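Local coordinates for protein activating signal cointegrator 1 complex subunit 2 (Homo sapiens, PDB 6YXQ) that binds polyubiquitin chains and so recruits the ASCC3 and ALKBH3 repair factors to DNA damage, and also takes part in the rescue of stalled ribosomes, at residues Ala7-Asp11 / Lys141-Ser146; Cys257-Trp261 / Lys322-Ile326. One frame throughout, in Å; residues are numbered along the deposited sequence.

Interaction 1. Residues Ala7-Asp11 / Lys141-Ser146; sequences ALPLD and KDHFIS
The backbones of A7-D11 and K141-S146 run alongside in the same sense, A7 opposite D142 and P9 opposite I145, and are joined by one backbone-to-backbone hydrogen bond, L10 N to F144 O (2.9 Å), nearly straight at 167°. P9, which has no N-H to offer, packs instead: its CB lies over one face of the F144 ring, 3.9 Å from the centroid in a CH-pi contact, while A7 O comes to the ring edge and A7 CB touches F144 CE1 at 3.8 Å. F144 reaches them with CG between its backbone N and carbonyl carbon (chi1 68°). The flat ring offers proline a face, and alanine is small enough for A7 O to reach its edge. At the far end D11 receives S146 twice: OD2 takes S146 N at 3.2 Å from above the carboxylate plane, and the serine OG lies within hydrogen-bonding reach of both OD1 and OD2. S146 is the N-cap residue of helix 147-156, but its hydroxyl turns to the aspartate instead. L10 and I145 sink together against H78 and W82 of helix 78-87, D11 and I145 meet A149 and F150 of helix 147-156, and the N-terminal loop leads on into strand 14-18.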
# COMPACT_ATOMS: atom_id res chain seq x y z
N ALA B 7 -31.01 -9.37 12.63
CA ALA B 7 -29.56 -9.43 12.53
C ALA B 7 -28.95 -8.55 13.62
O ALA B 7 -29.26 -7.36 13.71
CB ALA B 7 -29.09 -8.98 11.15
N LEU B 8 -28.08 -9.15 14.44
CA LEU B 8 -27.44 -8.46 15.55
C LEU B 8 -26.04 -8.02 15.14
O LEU B 8 -25.25 -8.86 14.68
CB LEU B 8 -27.36 -9.37 16.77
CG LEU B 8 -27.25 -8.73 18.16
CD1 LEU B 8 -28.40 -7.75 18.40
CD2 LEU B 8 -27.22 -9.79 19.25
N PRO B 9 -25.70 -6.74 15.28
CA PRO B 9 -24.36 -6.29 14.90
C PRO B 9 -23.29 -6.91 15.78
O PRO B 9 -23.51 -7.23 16.95
CB PRO B 9 -24.43 -4.77 15.08
CG PRO B 9 -25.56 -4.54 16.01
CD PRO B 9 -26.55 -5.64 15.76
N LEU B 10 -22.10 -7.04 15.19
CA LEU B 10 -21.04 -7.86 15.76
C LEU B 10 -20.61 -7.39 17.14
O LEU B 10 -20.34 -8.21 18.03
CB LEU B 10 -19.84 -7.87 14.82
CG LEU B 10 -18.62 -8.68 15.25
CD1 LEU B 10 -19.02 -10.12 15.54
CD2 LEU B 10 -17.54 -8.62 14.18
N ASP B 11 -20.53 -6.07 17.35
CA ASP B 11 -19.95 -5.56 18.58
C ASP B 11 -20.75 -6.01 19.80
O ASP B 11 -20.17 -6.26 20.87
CB ASP B 11 -19.86 -4.03 18.54
CG ASP B 11 -21.11 -3.40 17.96
OD1 ASP B 11 -21.69 -2.51 18.61
OD2 ASP B 11 -21.50 -3.81 16.84
N LYS B 141 -25.75 -7.98 5.11
CA LYS B 141 -26.92 -7.81 5.97
C LYS B 141 -26.75 -8.46 7.34
O LYS B 141 -27.15 -7.88 8.36
CB LYS B 141 -28.16 -8.38 5.27
CG LYS B 141 -28.24 -8.07 3.78
CD LYS B 141 -29.02 -9.15 3.03
CE LYS B 141 -28.69 -9.17 1.54
NZ LYS B 141 -28.41 -10.54 1.04
N ASP B 142 -26.17 -9.66 7.39
CA ASP B 142 -25.98 -10.31 8.68
C ASP B 142 -24.72 -9.83 9.38
O ASP B 142 -24.67 -9.79 10.61
CB ASP B 142 -25.93 -11.82 8.49
CG ASP B 142 -27.21 -12.38 7.90
OD1 ASP B 142 -27.72 -11.79 6.93
OD2 ASP B 142 -27.69 -13.42 8.41
N HIS B 143 -23.70 -9.44 8.62
CA HIS B 143 -22.37 -9.18 9.15
C HIS B 143 -22.08 -7.68 9.05
O HIS B 143 -21.64 -7.19 8.01
CB HIS B 143 -21.35 -10.01 8.41
CG HIS B 143 -21.64 -11.48 8.45
ND1 HIS B 143 -21.47 -12.24 9.59
CD2 HIS B 143 -22.11 -12.32 7.50
CE1 HIS B 143 -21.81 -13.49 9.33
NE2 HIS B 143 -22.20 -13.56 8.07
N PHE B 144 -22.32 -6.97 10.15
CA PHE B 144 -22.16 -5.53 10.17
C PHE B 144 -21.80 -5.10 11.58
O PHE B 144 -21.93 -5.87 12.53
CB PHE B 144 -23.42 -4.83 9.66
CG PHE B 144 -24.62 -4.95 10.57
CD1 PHE B 144 -25.32 -6.15 10.67
CD2 PHE B 144 -25.08 -3.86 11.29
CE1 PHE B 144 -26.42 -6.26 11.49
CE2 PHE B 144 -26.18 -3.97 12.12
CZ PHE B 144 -26.86 -5.17 12.22
N ILE B 145 -21.32 -3.86 11.71
CA ILE B 145 -20.87 -3.33 12.99
C ILE B 145 -21.53 -1.98 13.23
O ILE B 145 -21.73 -1.20 12.30
CB ILE B 145 -19.33 -3.19 13.03
CG1 ILE B 145 -18.67 -4.53 12.69
CG2 ILE B 145 -18.88 -2.71 14.40
CD1 ILE B 145 -17.15 -4.51 12.76
N SER B 146 -21.88 -1.72 14.49
CA SER B 146 -22.48 -0.44 14.87
C SER B 146 -21.56 0.71 14.48
O SER B 146 -20.37 0.68 14.82
CB SER B 146 -22.76 -0.38 16.37
OG SER B 146 -23.21 -1.62 16.86

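Interaction 2. Residues Cys257-Trp261 / Lys322-Ile326; sequences CTTLW and KLMEI
W261 and K322 make the heart of this contact between helices 243-266 and 306-340, whose local axes approach to 9.1 Å and run in the same general direction, crossing at 27°. The ionic and pi contacts share one face of the indole. K322 bends at chi2 (-52°) and lays its chain over the ring: CD sits 3.9 Å from the centroid of the five-membered ring, and the ammonium NZ stands 3.7 Å from that of the six-membered ring, almost on its normal, a cation-pi contact. One helical turn on, E325 OE1 accepts K322 NZ through its syn lone pair at 2.9 Å, a salt bridge within the segment that steadies the lysine tip. OE1 also lies over the indole, 3.3 Å from W261 NE1, but above the ring rather than in line with the N-H, so the two are not bonded. The apolar contacts fill the rest of the interface. I326 sends CG1 to W261 CB at 3.7 Å and CD1 to L260 CB at 3.8 Å, this arm also lying close to C257 O, while C257 SG meets L323 CG at 3.8 Å. The indole also meets H178 of the ASCC3 chain edge to face. A serine in place of W261 would probably cost the K322 ammonium its pi surface and open a gap beside K322 CD and E325 CB. The lysine is held among mostly buried residues, so its charge is probably balanced by the carboxylate of E325 and the electron-rich indole, with D181 of ASCC3 as a weak, long third partner.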
# COMPACT_ATOMS: atom_id res chain seq x y z
N CYS B 257 5.12 15.76 -2.27
CA CYS B 257 4.09 16.41 -3.08
C CYS B 257 3.15 15.40 -3.70
O CYS B 257 1.93 15.62 -3.72
CB CYS B 257 4.72 17.27 -4.18
SG CYS B 257 5.82 18.57 -3.62
N THR B 258 3.68 14.29 -4.22
CA THR B 258 2.81 13.27 -4.80
C THR B 258 1.87 12.69 -3.75
O THR B 258 0.68 12.51 -4.02
CB THR B 258 3.67 12.18 -5.43
OG1 THR B 258 4.57 12.77 -6.37
CG2 THR B 258 2.80 11.17 -6.15
N THR B 259 2.38 12.41 -2.55
CA THR B 259 1.54 11.83 -1.51
C THR B 259 0.44 12.80 -1.07
O THR B 259 -0.73 12.42 -0.97
CB THR B 259 2.39 11.41 -0.31
OG1 THR B 259 3.47 10.60 -0.76
CG2 THR B 259 1.55 10.63 0.68
N LEU B 260 0.81 14.05 -0.78
CA LEU B 260 -0.19 15.04 -0.41
C LEU B 260 -1.23 15.22 -1.50
O LEU B 260 -2.44 15.25 -1.23
CB LEU B 260 0.50 16.37 -0.10
CG LEU B 260 1.27 16.40 1.22
CD1 LEU B 260 1.81 17.80 1.49
CD2 LEU B 260 0.36 15.94 2.33
N TRP B 261 -0.79 15.33 -2.76
CA TRP B 261 -1.73 15.54 -3.84
C TRP B 261 -2.66 14.34 -4.01
O TRP B 261 -3.86 14.51 -4.22
CB TRP B 261 -0.99 15.82 -5.15
CG TRP B 261 -1.89 15.70 -6.32
CD1 TRP B 261 -2.72 16.67 -6.82
CD2 TRP B 261 -2.09 14.54 -7.12
NE1 TRP B 261 -3.41 16.18 -7.90
CE2 TRP B 261 -3.05 14.87 -8.10
CE3 TRP B 261 -1.56 13.25 -7.10
CZ2 TRP B 261 -3.48 13.96 -9.06
CZ3 TRP B 261 -1.99 12.35 -8.06
CH2 TRP B 261 -2.93 12.71 -9.03
N LYS B 322 2.44 19.09 -9.09
CA LYS B 322 1.61 18.58 -8.00
C LYS B 322 1.35 19.64 -6.94
O LYS B 322 0.27 19.69 -6.35
CB LYS B 322 2.26 17.35 -7.37
CG LYS B 322 2.30 16.13 -8.26
CD LYS B 322 0.93 15.81 -8.81
CE LYS B 322 1.02 14.99 -10.08
NZ LYS B 322 -0.30 14.87 -10.74
N LEU B 323 2.34 20.51 -6.68
CA LEU B 323 2.13 21.59 -5.72
C LEU B 323 1.02 22.52 -6.19
O LEU B 323 0.12 22.88 -5.42
CB LEU B 323 3.42 22.38 -5.51
CG LEU B 323 4.36 21.98 -4.36
CD1 LEU B 323 5.76 22.51 -4.59
CD2 LEU B 323 3.82 22.50 -3.05
N MSE B 324 1.05 22.90 -7.47
CA MSE B 324 0.01 23.80 -7.97
C MSE B 324 -1.36 23.13 -8.00
O MSE B 324 -2.39 23.78 -7.77
CB MSE B 324 0.36 24.31 -9.35
CG MSE B 324 1.20 25.56 -9.32
SE MSE B 324 2.99 25.16 -9.84
CE MSE B 324 2.74 25.25 -11.77
N GLU B 325 -1.38 21.83 -8.29
CA GLU B 325 -2.64 21.10 -8.26
C GLU B 325 -3.21 21.05 -6.84
O GLU B 325 -4.42 21.20 -6.64
CB GLU B 325 -2.45 19.70 -8.83
CG GLU B 325 -2.07 19.73 -10.30
CD GLU B 325 -1.88 18.35 -10.91
OE1 GLU B 325 -1.42 17.44 -10.19
OE2 GLU B 325 -2.18 18.20 -12.11
N ILE B 326 -2.34 20.87 -5.84
CA ILE B 326 -2.78 20.94 -4.45
C ILE B 326 -3.40 22.30 -4.16
O ILE B 326 -4.50 22.41 -3.59
CB ILE B 326 -1.60 20.64 -3.51
CG1 ILE B 326 -1.19 19.18 -3.63
CG2 ILE B 326 -1.96 20.95 -2.07
CD1 ILE B 326 0.13 18.87 -2.98

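Interactions 1 and 2 belong to separate regions of this largely helical N-terminal part of ASCC2, which ends before the ubiquitin-binding CUE domain. Their centres are 39 Å apart and their nearest atoms about 27 Å, so neither touches the other, and along the chain interaction 1 closes before interaction 2 opens. Interaction 1 is peripheral, its centre about 31 Å from that of the chain, and joins two loops by hydrogen bonds; interaction 2, about 9 Å from the chain centre, pairs two helices mainly through side chains. Only interaction 2 meets ASCC3 in this complex, linking the helical interior to the partner surface.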